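Local coordinates for protein alkylpurine DNA glycosylase AlkC (Pseudomonas fluorescens, PDB 5VHV) that probably excises alkylated purine bases from DNA as a base excision repair glycosylase that does not flip the damaged nucleotide out of the helix, at residues A[148-158]-A[192-203]; A[180-188]-A[215-225]. One frame throughout, in Å; residues are numbered along the deposited sequence.

In the fold
Both contacts lie in the all-helical part of the chain, within the range assigned to the DNA alkylation repair family, and their centres are about 15 Å apart. Their segments alternate along the sequence: 148-158, 180-188, 192-203, then 215-225. Helix 187-201 is common to both. Its first two residues belong to interaction 2, and residues 192-201 to interaction 1, where it runs beside helix 144-152; helix 220-229 lies against it further out. The two contacts touch directly, for instance where Leu-197 meets the indole of Trp-215. Successive helices are thus stacked into one body, with the centre of interaction 1 about 8 Å from the chain's centre and that of interaction 2 about 18 Å; interaction 1 is buried and binds the DNA directly.

Interaction 1: A[148-158]-A[192-203]; sequences RLASEGSRPRL and SVANHLNDITKD. With nucleotides of chain C.
The DNA-facing layer of the helical repair domain is built here, where the helical pieces 148-152 and 192-201 run nearly parallel, their axes 11° apart, and Arg-155 grips Asp-199. The grip is side-on: NE of Arg-155 gives a nearly straight bond (168°) to OD2 of Asp-199 at 2.9 Å, and NH2 reaches OD1. The backbone N of Arg-157 meets that OD2 from the opposite face of the carboxylate, at 3.0 Å. A bend at chi3 (65°) turns the guanidinium so that NH1 meets OE2 of Glu-152 while CB of Asn-195 covers one face. In this salt-bridge network Arg-155 is fixed beside the DNA, where NH2 also bonds a modified base.

Ser-151 OG donates to Ser-192 OG (2.8 Å), which donates to the anti lone pair of Glu-152 OE1 (2.7 Å). The rotation of the His-196 ring is fixed by ND1, which bonds Ser-151 O close to the ring plane at 2.9 Å, and Arg-155 CA and Pro-156 CD make CH-pi contacts over one face.

Further along, Arg-157 NH2 bridges to Asp-203 OD2, its guanidinium centred under Lys-202 CB. Lys-202 NZ (2.8 Å) and Asn-198 ND2 (2.9 Å) both donate to OP1 of DA6 of chain C.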
loop_
_atom_site.group_PDB
_atom_site.type_symbol
_atom_site.label_atom_id
_atom_site.label_comp_id
_atom_site.label_asym_id
_atom_site.label_seq_id
_atom_site.Cartn_x
_atom_site.Cartn_y
_atom_site.Cartn_z
ATOM N N ARG A 148 13.406 4.316 2.769
ATOM C CA ARG A 148 12.035 3.860 2.572
ATOM C C ARG A 148 11.120 4.359 3.681
ATOM O O ARG A 148 9.974 4.760 3.428
ATOM C CB ARG A 148 12.025 2.329 2.462
ATOM C CG ARG A 148 10.675 1.724 2.066
ATOM C CD ARG A 148 9.770 1.438 3.271
ATOM N NE ARG A 148 8.626 0.627 2.851
ATOM C CZ ARG A 148 7.673 0.169 3.655
ATOM N NH1 ARG A 148 7.711 0.432 4.966
ATOM N NH2 ARG A 148 6.686 -0.574 3.139
ATOM N N LEU A 149 11.608 4.354 4.924
ATOM C CA LEU A 149 10.846 4.914 6.034
ATOM C C LEU A 149 10.476 6.379 5.779
ATOM O O LEU A 149 9.363 6.817 6.106
ATOM C CB LEU A 149 11.661 4.784 7.321
ATOM C CG LEU A 149 11.122 5.401 8.606
ATOM C CD1 LEU A 149 9.752 4.777 8.941
ATOM C CD2 LEU A 149 12.094 5.183 9.770
ATOM N N ALA A 150 11.416 7.162 5.248
ATOM C CA ALA A 150 11.168 8.585 5.006
ATOM C C ALA A 150 9.961 8.797 4.090
ATOM O O ALA A 150 9.133 9.686 4.330
ATOM C CB ALA A 150 12.427 9.226 4.406
ATOM N N SER A 151 9.823 7.948 3.063
ATOM C CA SER A 151 8.718 8.018 2.113
ATOM C C SER A 151 7.448 7.356 2.640
ATOM O O SER A 151 6.346 7.888 2.461
ATOM C CB SER A 151 9.124 7.339 0.804
ATOM O OG SER A 151 8.008 7.288 -0.082
ATOM N N GLU A 152 7.575 6.186 3.260
ATOM C CA GLU A 152 6.401 5.416 3.656
ATOM C C GLU A 152 5.764 5.979 4.923
ATOM O O GLU A 152 4.534 6.079 5.016
ATOM C CB GLU A 152 6.794 3.952 3.857
ATOM C CG GLU A 152 5.613 2.996 4.000
ATOM C CD GLU A 152 4.916 2.708 2.687
ATOM O OE1 GLU A 152 5.406 3.195 1.634
ATOM O OE2 GLU A 152 3.878 2.012 2.705
ATOM N N GLY A 153 6.583 6.376 5.897
ATOM C CA GLY A 153 6.047 6.892 7.144
ATOM C C GLY A 153 5.323 8.205 6.993
ATOM O O GLY A 153 4.472 8.528 7.826
ATOM N N SER A 154 5.658 8.976 5.960
ATOM C CA SER A 154 5.066 10.282 5.741
ATOM C C SER A 154 3.868 10.218 4.804
ATOM O O SER A 154 3.313 11.262 4.465
ATOM C CB SER A 154 6.129 11.243 5.200
ATOM O OG SER A 154 6.636 10.840 3.925
ATOM N N ARG A 155 3.471 9.022 4.378
ATOM C CA ARG A 155 2.376 8.887 3.420
ATOM C C ARG A 155 1.105 9.554 3.937
ATOM O O ARG A 155 0.758 9.407 5.124
ATOM C CB ARG A 155 2.067 7.413 3.166
ATOM C CG ARG A 155 2.968 6.781 2.148
ATOM C CD ARG A 155 2.642 5.302 2.001
ATOM N NE ARG A 155 1.301 5.086 1.465
ATOM C CZ ARG A 155 0.843 3.914 1.028
ATOM N NH1 ARG A 155 1.595 2.823 1.109
ATOM N NH2 ARG A 155 -0.380 3.833 0.496
ATOM N N PRO A 156 0.343 10.222 3.070
ATOM C CA PRO A 156 -0.963 10.720 3.518
ATOM C C PRO A 156 -1.866 9.618 4.060
ATOM O O PRO A 156 -2.548 9.811 5.081
ATOM C CB PRO A 156 -1.549 11.353 2.245
ATOM C CG PRO A 156 -0.413 11.581 1.332
ATOM C CD PRO A 156 0.665 10.620 1.688
ATOM N N ARG A 157 -1.923 8.477 3.367
ATOM C CA ARG A 157 -2.931 7.443 3.598
ATOM C C ARG A 157 -2.279 6.063 3.734
ATOM O O ARG A 157 -2.589 5.124 2.992
ATOM C CB ARG A 157 -3.936 7.407 2.469
ATOM C CG ARG A 157 -4.743 8.680 2.362
ATOM C CD ARG A 157 -5.646 8.563 1.177
ATOM N NE ARG A 157 -6.432 9.764 0.949
ATOM C CZ ARG A 157 -7.680 9.760 0.519
ATOM N NH1 ARG A 157 -8.310 8.622 0.286
ATOM N NH2 ARG A 157 -8.313 10.897 0.332
ATOM N N LEU A 158 -1.409 5.929 4.719
ATOM C CA LEU A 158 -0.773 4.636 4.974
ATOM C C LEU A 158 -1.798 3.621 5.488
ATOM O O LEU A 158 -2.499 3.900 6.469
ATOM C CB LEU A 158 0.336 4.810 6.012
ATOM C CG LEU A 158 1.121 3.527 6.316
ATOM C CD1 LEU A 158 2.019 3.108 5.138
ATOM C CD2 LEU A 158 1.966 3.689 7.570
ATOM N N SER A 192 7.598 2.575 -2.382
ATOM C CA SER A 192 7.069 3.532 -1.426
ATOM C C SER A 192 6.852 4.905 -2.061
ATOM O O SER A 192 5.822 5.542 -1.822
ATOM C CB SER A 192 8.017 3.621 -0.224
ATOM O OG SER A 192 7.559 4.609 0.671
ATOM N N VAL A 193 7.791 5.378 -2.881
ATOM C CA VAL A 193 7.593 6.670 -3.531
ATOM C C VAL A 193 6.331 6.620 -4.384
ATOM O O VAL A 193 5.498 7.542 -4.372
ATOM C CB VAL A 193 8.826 7.055 -4.375
ATOM C CG1 VAL A 193 8.584 8.379 -5.115
ATOM C CG2 VAL A 193 10.061 7.165 -3.507
ATOM N N ALA A 194 6.179 5.541 -5.142
ATOM C CA ALA A 194 5.028 5.404 -6.027
ATOM C C ALA A 194 3.744 5.367 -5.224
ATOM O O ALA A 194 2.746 5.979 -5.614
ATOM C CB ALA A 194 5.149 4.147 -6.891
ATOM N N ASN A 195 3.743 4.636 -4.108
ATOM C CA ASN A 195 2.525 4.529 -3.309
ATOM C C ASN A 195 2.186 5.843 -2.605
ATOM O O ASN A 195 1.006 6.191 -2.465
ATOM C CB ASN A 195 2.652 3.375 -2.316
ATOM C CG ASN A 195 2.591 2.013 -3.018
ATOM O OD1 ASN A 195 1.998 1.864 -4.113
ATOM N ND2 ASN A 195 3.211 1.023 -2.414
ATOM N N HIS A 196 3.196 6.565 -2.121
ATOM C CA HIS A 196 2.967 7.895 -1.556
ATOM C C HIS A 196 2.360 8.824 -2.611
ATOM O O HIS A 196 1.356 9.497 -2.363
ATOM C CB HIS A 196 4.296 8.419 -1.001
ATOM C CG HIS A 196 4.208 9.684 -0.202
ATOM N ND1 HIS A 196 4.972 9.886 0.929
ATOM C CD2 HIS A 196 3.515 10.831 -0.392
ATOM C CE1 HIS A 196 4.751 11.100 1.400
ATOM N NE2 HIS A 196 3.855 11.687 0.630
ATOM N N LEU A 197 2.914 8.823 -3.821
ATOM C CA LEU A 197 2.351 9.656 -4.880
ATOM C C LEU A 197 0.920 9.242 -5.237
ATOM O O LEU A 197 0.057 10.099 -5.426
ATOM C CB LEU A 197 3.257 9.606 -6.109
ATOM C CG LEU A 197 4.560 10.399 -5.959
ATOM C CD1 LEU A 197 5.537 9.985 -7.050
ATOM C CD2 LEU A 197 4.315 11.884 -6.016
ATOM N N ASN A 198 0.648 7.940 -5.343
ATOM C CA ASN A 198 -0.724 7.494 -5.584
ATOM C C ASN A 198 -1.667 7.987 -4.484
ATOM O O ASN A 198 -2.777 8.448 -4.774
ATOM C CB ASN A 198 -0.747 5.964 -5.721
ATOM C CG ASN A 198 -2.121 5.423 -5.991
ATOM O OD1 ASN A 198 -2.766 5.790 -6.974
ATOM N ND2 ASN A 198 -2.570 4.520 -5.141
ATOM N N ASP A 199 -1.249 7.921 -3.216
ATOM C CA ASP A 199 -2.038 8.547 -2.144
ATOM C C ASP A 199 -2.385 10.001 -2.478
ATOM O O ASP A 199 -3.510 10.457 -2.260
ATOM C CB ASP A 199 -1.280 8.557 -0.806
ATOM C CG ASP A 199 -1.155 7.203 -0.125
ATOM O OD1 ASP A 199 -1.645 6.153 -0.590
ATOM O OD2 ASP A 199 -0.534 7.231 0.959
ATOM N N ILE A 200 -1.392 10.771 -2.921
ATOM C CA ILE A 200 -1.623 12.189 -3.190
ATOM C C ILE A 200 -2.649 12.351 -4.291
ATOM O O ILE A 200 -3.446 13.299 -4.266
ATOM C CB ILE A 200 -0.308 12.906 -3.552
ATOM C CG1 ILE A 200 0.694 12.794 -2.394
ATOM C CG2 ILE A 200 -0.553 14.377 -3.887
ATOM C CD1 ILE A 200 2.072 13.331 -2.742
ATOM N N THR A 201 -2.664 11.435 -5.264
ATOM C CA THR A 201 -3.589 11.615 -6.370
ATOM C C THR A 201 -5.032 11.545 -5.905
ATOM O O THR A 201 -5.919 12.000 -6.641
ATOM C CB THR A 201 -3.393 10.603 -7.523
ATOM O OG1 THR A 201 -3.758 9.274 -7.129
ATOM C CG2 THR A 201 -1.986 10.625 -8.089
ATOM N N LYS A 202 -5.293 10.983 -4.716
ATOM C CA LYS A 202 -6.668 10.911 -4.225
ATOM C C LYS A 202 -7.199 12.290 -3.858
ATOM O O LYS A 202 -8.416 12.507 -3.869
ATOM C CB LYS A 202 -6.774 9.982 -3.010
ATOM C CG LYS A 202 -6.209 8.550 -3.252
ATOM C CD LYS A 202 -6.590 7.958 -4.599
ATOM C CE LYS A 202 -5.995 6.550 -4.779
ATOM N NZ LYS A 202 -6.479 5.636 -3.703
ATOM N N ASP A 203 -6.317 13.216 -3.511
ATOM C CA ASP A 203 -6.718 14.552 -3.077
ATOM C C ASP A 203 -6.163 15.677 -3.931
ATOM O O ASP A 203 -6.776 16.743 -3.970
ATOM C CB ASP A 203 -6.285 14.796 -1.631
ATOM C CG ASP A 203 -7.070 13.955 -0.660
ATOM O OD1 ASP A 203 -8.297 14.132 -0.612
ATOM O OD2 ASP A 203 -6.474 13.101 0.002
ATOM P P DA C 6 -5.720 2.081 -3.846
ATOM O OP1 DA C 6 -4.990 3.361 -4.117
ATOM O OP2 DA C 6 -6.036 1.135 -4.932
ATOM O "O5'" DA C 6 -4.992 1.216 -2.735
ATOM C "C5'" DA C 6 -4.345 1.860 -1.635
ATOM C "C4'" DA C 6 -3.902 0.833 -0.624
ATOM O "O4'" DA C 6 -5.067 0.169 -0.074
ATOM C "C3'" DA C 6 -3.006 -0.291 -1.202
ATOM O "O3'" DA C 6 -1.728 -0.311 -0.567
ATOM C "C2'" DA C 6 -3.772 -1.563 -0.915
ATOM C "C1'" DA C 6 -4.687 -1.151 0.211
ATOM N N9 DA C 6 -5.842 -2.018 0.351
ATOM C C8 DA C 6 -6.690 -2.444 -0.632
ATOM N N7 DA C 6 -7.606 -3.280 -0.208
ATOM C C5 DA C 6 -7.308 -3.435 1.133
ATOM C C6 DA C 6 -7.886 -4.210 2.149
ATOM N N6 DA C 6 -8.953 -5.011 1.954
ATOM N N1 DA C 6 -7.357 -4.113 3.392
ATOM C C2 DA C 6 -6.301 -3.314 3.583
ATOM N N3 DA C 6 -5.659 -2.555 2.695
ATOM C C4 DA C 6 -6.219 -2.660 1.484
HETATM O O HOH W 1 5.085 1.103 -0.270
HETATM O O HOH W 2 -3.955 4.103 0.921
#

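Interaction 2: A[180-188]-A[215-225]; sequences HLKADSSLY and WNLENPHTAWI
Lys-182 O takes the hydroxyl proton of Thr-222 OG1 at 2.8 Å, the donor standing 35° off the carbonyl plane. Carbons also close in on the same oxygen, among them Thr-222 CA, with a CA-H...O contact at 3.4 Å, and the CD1 methyl of Ile-225 at 3.5 Å. With chi1 at -51°, OG1 of Thr-222 lies beside its own backbone N, near the start of helix 220-229, and also touches CB of Ala-183 at 3.6 Å. That helix is opened by Asn-219, an N-cap whose OD1 receives weak bonds from the backbone N of His-221 and of Thr-222.

The Lys-182 chain runs over one face of the Trp-215 indole: CD makes a CH-pi contact with the five-membered ring, 3.8 Å from its centroid, and CB lies 3.8 Å from CZ2 on the six-membered ring. Its ammonium goes on to a salt bridge with Asp-179. The indole also packs on Leu-197; with an alanine here, the Lys-182 methylenes would probably lose their aromatic face and a gap would open beside that leucine. His-221 brings CD2 to 3.6 Å from Asp-184 O, while Leu-187 CD1 rests over one face of the Trp-224 ring, 4.3 Å from CZ2 of Trp-224.

The turn after helix 175-181 is thereby set against the N-terminal end of helix 220-229; Asp-184 ties it back to Arg-147 on helix 144-152, and Leu-181 packs on Val-193 of helix 187-201.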
loop_
_atom_site.group_PDB
_atom_site.type_symbol
_atom_site.label_atom_id
_atom_site.label_comp_id
_atom_site.label_asym_id
_atom_site.label_seq_id
_atom_site.Cartn_x
_atom_site.Cartn_y
_atom_site.Cartn_z
ATOM N N HIS A 180 14.060 13.577 -3.828
ATOM C CA HIS A 180 15.349 12.937 -3.602
ATOM C C HIS A 180 15.318 11.469 -3.998
ATOM O O HIS A 180 16.364 10.892 -4.308
ATOM C CB HIS A 180 15.778 13.016 -2.140
ATOM C CG HIS A 180 16.152 14.386 -1.668
ATOM N ND1 HIS A 180 15.912 14.814 -0.378
ATOM C CD2 HIS A 180 16.779 15.410 -2.293
ATOM C CE1 HIS A 180 16.357 16.050 -0.236
ATOM N NE2 HIS A 180 16.889 16.435 -1.382
ATOM N N LEU A 181 14.139 10.840 -3.960
ATOM C CA LEU A 181 14.028 9.394 -4.110
ATOM C C LEU A 181 13.476 8.963 -5.473
ATOM O O LEU A 181 13.293 7.758 -5.695
ATOM C CB LEU A 181 13.147 8.841 -2.975
ATOM C CG LEU A 181 13.632 9.118 -1.544
ATOM C CD1 LEU A 181 12.616 8.609 -0.488
ATOM C CD2 LEU A 181 14.987 8.487 -1.279
ATOM N N LYS A 182 13.237 9.903 -6.404
ATOM C CA LYS A 182 12.500 9.607 -7.638
ATOM C C LYS A 182 13.308 8.779 -8.628
ATOM O O LYS A 182 12.763 8.386 -9.670
ATOM C CB LYS A 182 12.061 10.893 -8.334
ATOM C CG LYS A 182 13.197 11.697 -8.978
ATOM C CD LYS A 182 12.651 13.001 -9.548
ATOM C CE LYS A 182 13.737 13.887 -10.118
ATOM N NZ LYS A 182 14.612 14.441 -9.053
ATOM N N ALA A 183 14.592 8.543 -8.352
ATOM C CA ALA A 183 15.397 7.628 -9.154
ATOM C C ALA A 183 16.170 6.676 -8.257
ATOM O O ALA A 183 17.276 6.259 -8.599
ATOM C CB ALA A 183 16.350 8.390 -10.077
ATOM N N ASP A 184 15.592 6.311 -7.112
ATOM C CA ASP A 184 16.323 5.524 -6.127
ATOM C C ASP A 184 16.684 4.159 -6.701
ATOM O O ASP A 184 15.908 3.554 -7.448
ATOM C CB ASP A 184 15.493 5.357 -4.858
ATOM C CG ASP A 184 16.347 5.037 -3.653
ATOM O OD1 ASP A 184 16.733 3.860 -3.497
ATOM O OD2 ASP A 184 16.657 5.976 -2.885
ATOM N N SER A 185 17.878 3.675 -6.336
ATOM C CA SER A 185 18.353 2.381 -6.804
ATOM C C SER A 185 17.631 1.217 -6.137
ATOM O O SER A 185 17.718 0.086 -6.633
ATOM C CB SER A 185 19.868 2.259 -6.561
ATOM O OG SER A 185 20.158 2.363 -5.176
ATOM N N SER A 186 16.918 1.461 -5.040
ATOM C CA SER A 186 16.250 0.417 -4.270
ATOM C C SER A 186 14.803 0.254 -4.731
ATOM O O SER A 186 14.020 1.202 -4.666
ATOM C CB SER A 186 16.266 0.766 -2.780
ATOM O OG SER A 186 15.280 0.028 -2.047
ATOM N N LEU A 187 14.433 -0.960 -5.144
ATOM C CA LEU A 187 13.030 -1.226 -5.471
ATOM C C LEU A 187 12.119 -0.962 -4.279
ATOM O O LEU A 187 11.004 -0.448 -4.432
ATOM C CB LEU A 187 12.881 -2.679 -5.933
ATOM C CG LEU A 187 11.461 -3.143 -6.246
ATOM C CD1 LEU A 187 10.806 -2.298 -7.319
ATOM C CD2 LEU A 187 11.493 -4.625 -6.653
ATOM N N TYR A 188 12.559 -1.368 -3.090
ATOM C CA TYR A 188 11.811 -1.133 -1.859
ATOM C C TYR A 188 11.461 0.339 -1.714
ATOM O O TYR A 188 10.308 0.704 -1.442
ATOM C CB TYR A 188 12.667 -1.615 -0.694
ATOM C CG TYR A 188 12.009 -1.656 0.665
ATOM C CD1 TYR A 188 10.711 -2.133 0.834
ATOM C CD2 TYR A 188 12.721 -1.289 1.795
ATOM C CE1 TYR A 188 10.134 -2.202 2.088
ATOM C CE2 TYR A 188 12.154 -1.344 3.042
ATOM C CZ TYR A 188 10.860 -1.816 3.183
ATOM O OH TYR A 188 10.298 -1.903 4.427
ATOM N N TRP A 215 9.374 15.280 -14.826
ATOM C CA TRP A 215 10.332 14.212 -14.593
ATOM C C TRP A 215 10.932 13.723 -15.902
ATOM O O TRP A 215 10.353 13.867 -16.981
ATOM C CB TRP A 215 9.659 13.033 -13.894
ATOM C CG TRP A 215 9.458 13.185 -12.459
ATOM C CD1 TRP A 215 9.699 14.287 -11.688
ATOM C CD2 TRP A 215 8.958 12.178 -11.589
ATOM N NE1 TRP A 215 9.382 14.013 -10.372
ATOM C CE2 TRP A 215 8.920 12.723 -10.292
ATOM C CE3 TRP A 215 8.550 10.852 -11.782
ATOM C CZ2 TRP A 215 8.486 11.990 -9.191
ATOM C CZ3 TRP A 215 8.108 10.128 -10.693
ATOM C CH2 TRP A 215 8.079 10.699 -9.410
ATOM N N ASN A 216 12.110 13.121 -15.789
ATOM C CA ASN A 216 12.764 12.488 -16.927
ATOM C C ASN A 216 12.397 11.012 -16.922
ATOM O O ASN A 216 12.960 10.218 -16.156
ATOM C CB ASN A 216 14.270 12.673 -16.867
ATOM C CG ASN A 216 14.986 11.784 -17.857
ATOM O OD1 ASN A 216 14.451 11.474 -18.914
ATOM N ND2 ASN A 216 16.185 11.343 -17.503
ATOM N N LEU A 217 11.455 10.638 -17.778
ATOM C CA LEU A 217 10.978 9.268 -17.781
ATOM C C LEU A 217 11.835 8.355 -18.646
ATOM O O LEU A 217 11.501 7.177 -18.797
ATOM C CB LEU A 217 9.516 9.225 -18.221
ATOM C CG LEU A 217 8.554 10.041 -17.350
ATOM C CD1 LEU A 217 7.112 9.764 -17.752
ATOM C CD2 LEU A 217 8.747 9.804 -15.844
ATOM N N GLU A 218 12.941 8.863 -19.203
ATOM C CA GLU A 218 13.920 7.990 -19.838
ATOM C C GLU A 218 14.728 7.215 -18.805
ATOM O O GLU A 218 15.330 6.194 -19.143
ATOM C CB GLU A 218 14.850 8.805 -20.742
ATOM C CG GLU A 218 14.115 9.608 -21.804
ATOM C CD GLU A 218 13.446 8.725 -22.839
ATOM O OE1 GLU A 218 13.929 7.593 -23.056
ATOM O OE2 GLU A 218 12.438 9.162 -23.434
ATOM N N ASN A 219 14.746 7.671 -17.559
ATOM C CA ASN A 219 15.315 6.884 -16.475
ATOM C C ASN A 219 14.338 5.776 -16.101
ATOM O O ASN A 219 13.234 6.077 -15.644
ATOM C CB ASN A 219 15.590 7.767 -15.261
ATOM C CG ASN A 219 16.285 7.017 -14.139
ATOM O OD1 ASN A 219 15.838 5.951 -13.716
ATOM N ND2 ASN A 219 17.394 7.567 -13.657
ATOM N N PRO A 220 14.694 4.498 -16.267
ATOM C CA PRO A 220 13.689 3.437 -16.078
ATOM C C PRO A 220 13.183 3.323 -14.648
ATOM O O PRO A 220 12.036 2.898 -14.444
ATOM C CB PRO A 220 14.423 2.167 -16.528
ATOM C CG PRO A 220 15.871 2.502 -16.425
ATOM C CD PRO A 220 15.995 3.960 -16.701
ATOM N N HIS A 221 13.990 3.702 -13.659
ATOM C CA HIS A 221 13.509 3.721 -12.278
ATOM C C HIS A 221 12.416 4.764 -12.104
ATOM O O HIS A 221 11.377 4.498 -11.490
ATOM C CB HIS A 221 14.668 4.007 -11.325
ATOM C CG HIS A 221 15.645 2.884 -11.212
ATOM N ND1 HIS A 221 15.330 1.588 -11.562
ATOM C CD2 HIS A 221 16.932 2.858 -10.784
ATOM C CE1 HIS A 221 16.381 0.815 -11.362
ATOM N NE2 HIS A 221 17.363 1.560 -10.886
ATOM N N THR A 222 12.640 5.958 -12.649
ATOM C CA THR A 222 11.661 7.032 -12.560
ATOM C C THR A 222 10.409 6.697 -13.368
ATOM O O THR A 222 9.287 6.948 -12.917
ATOM C CB THR A 222 12.316 8.337 -13.034
ATOM O OG1 THR A 222 13.557 8.532 -12.334
ATOM C CG2 THR A 222 11.393 9.540 -12.797
ATOM N N ALA A 223 10.581 6.118 -14.564
ATOM C CA ALA A 223 9.427 5.689 -15.357
ATOM C C ALA A 223 8.570 4.683 -14.589
ATOM O O ALA A 223 7.335 4.751 -14.621
ATOM C CB ALA A 223 9.883 5.080 -16.681
ATOM N N TRP A 224 9.208 3.732 -13.905
ATOM C CA TRP A 224 8.453 2.736 -13.153
ATOM C C TRP A 224 7.671 3.392 -12.024
ATOM O O TRP A 224 6.476 3.104 -11.822
ATOM C CB TRP A 224 9.396 1.667 -12.595
ATOM C CG TRP A 224 8.681 0.534 -11.901
ATOM C CD1 TRP A 224 8.343 -0.682 -12.443
ATOM C CD2 TRP A 224 8.220 0.503 -10.534
ATOM N NE1 TRP A 224 7.699 -1.458 -11.501
ATOM C CE2 TRP A 224 7.607 -0.753 -10.326
ATOM C CE3 TRP A 224 8.269 1.411 -9.474
ATOM C CZ2 TRP A 224 7.059 -1.121 -9.087
ATOM C CZ3 TRP A 224 7.696 1.052 -8.246
ATOM C CH2 TRP A 224 7.105 -0.201 -8.068
ATOM N N ILE A 225 8.318 4.307 -11.297
ATOM C CA ILE A 225 7.615 5.040 -10.247
ATOM C C ILE A 225 6.419 5.774 -10.833
ATOM O O ILE A 225 5.321 5.763 -10.263
ATOM C CB ILE A 225 8.572 6.013 -9.528
ATOM C CG1 ILE A 225 9.621 5.233 -8.713
ATOM C CG2 ILE A 225 7.799 6.947 -8.618
ATOM C CD1 ILE A 225 10.660 6.116 -8.032
#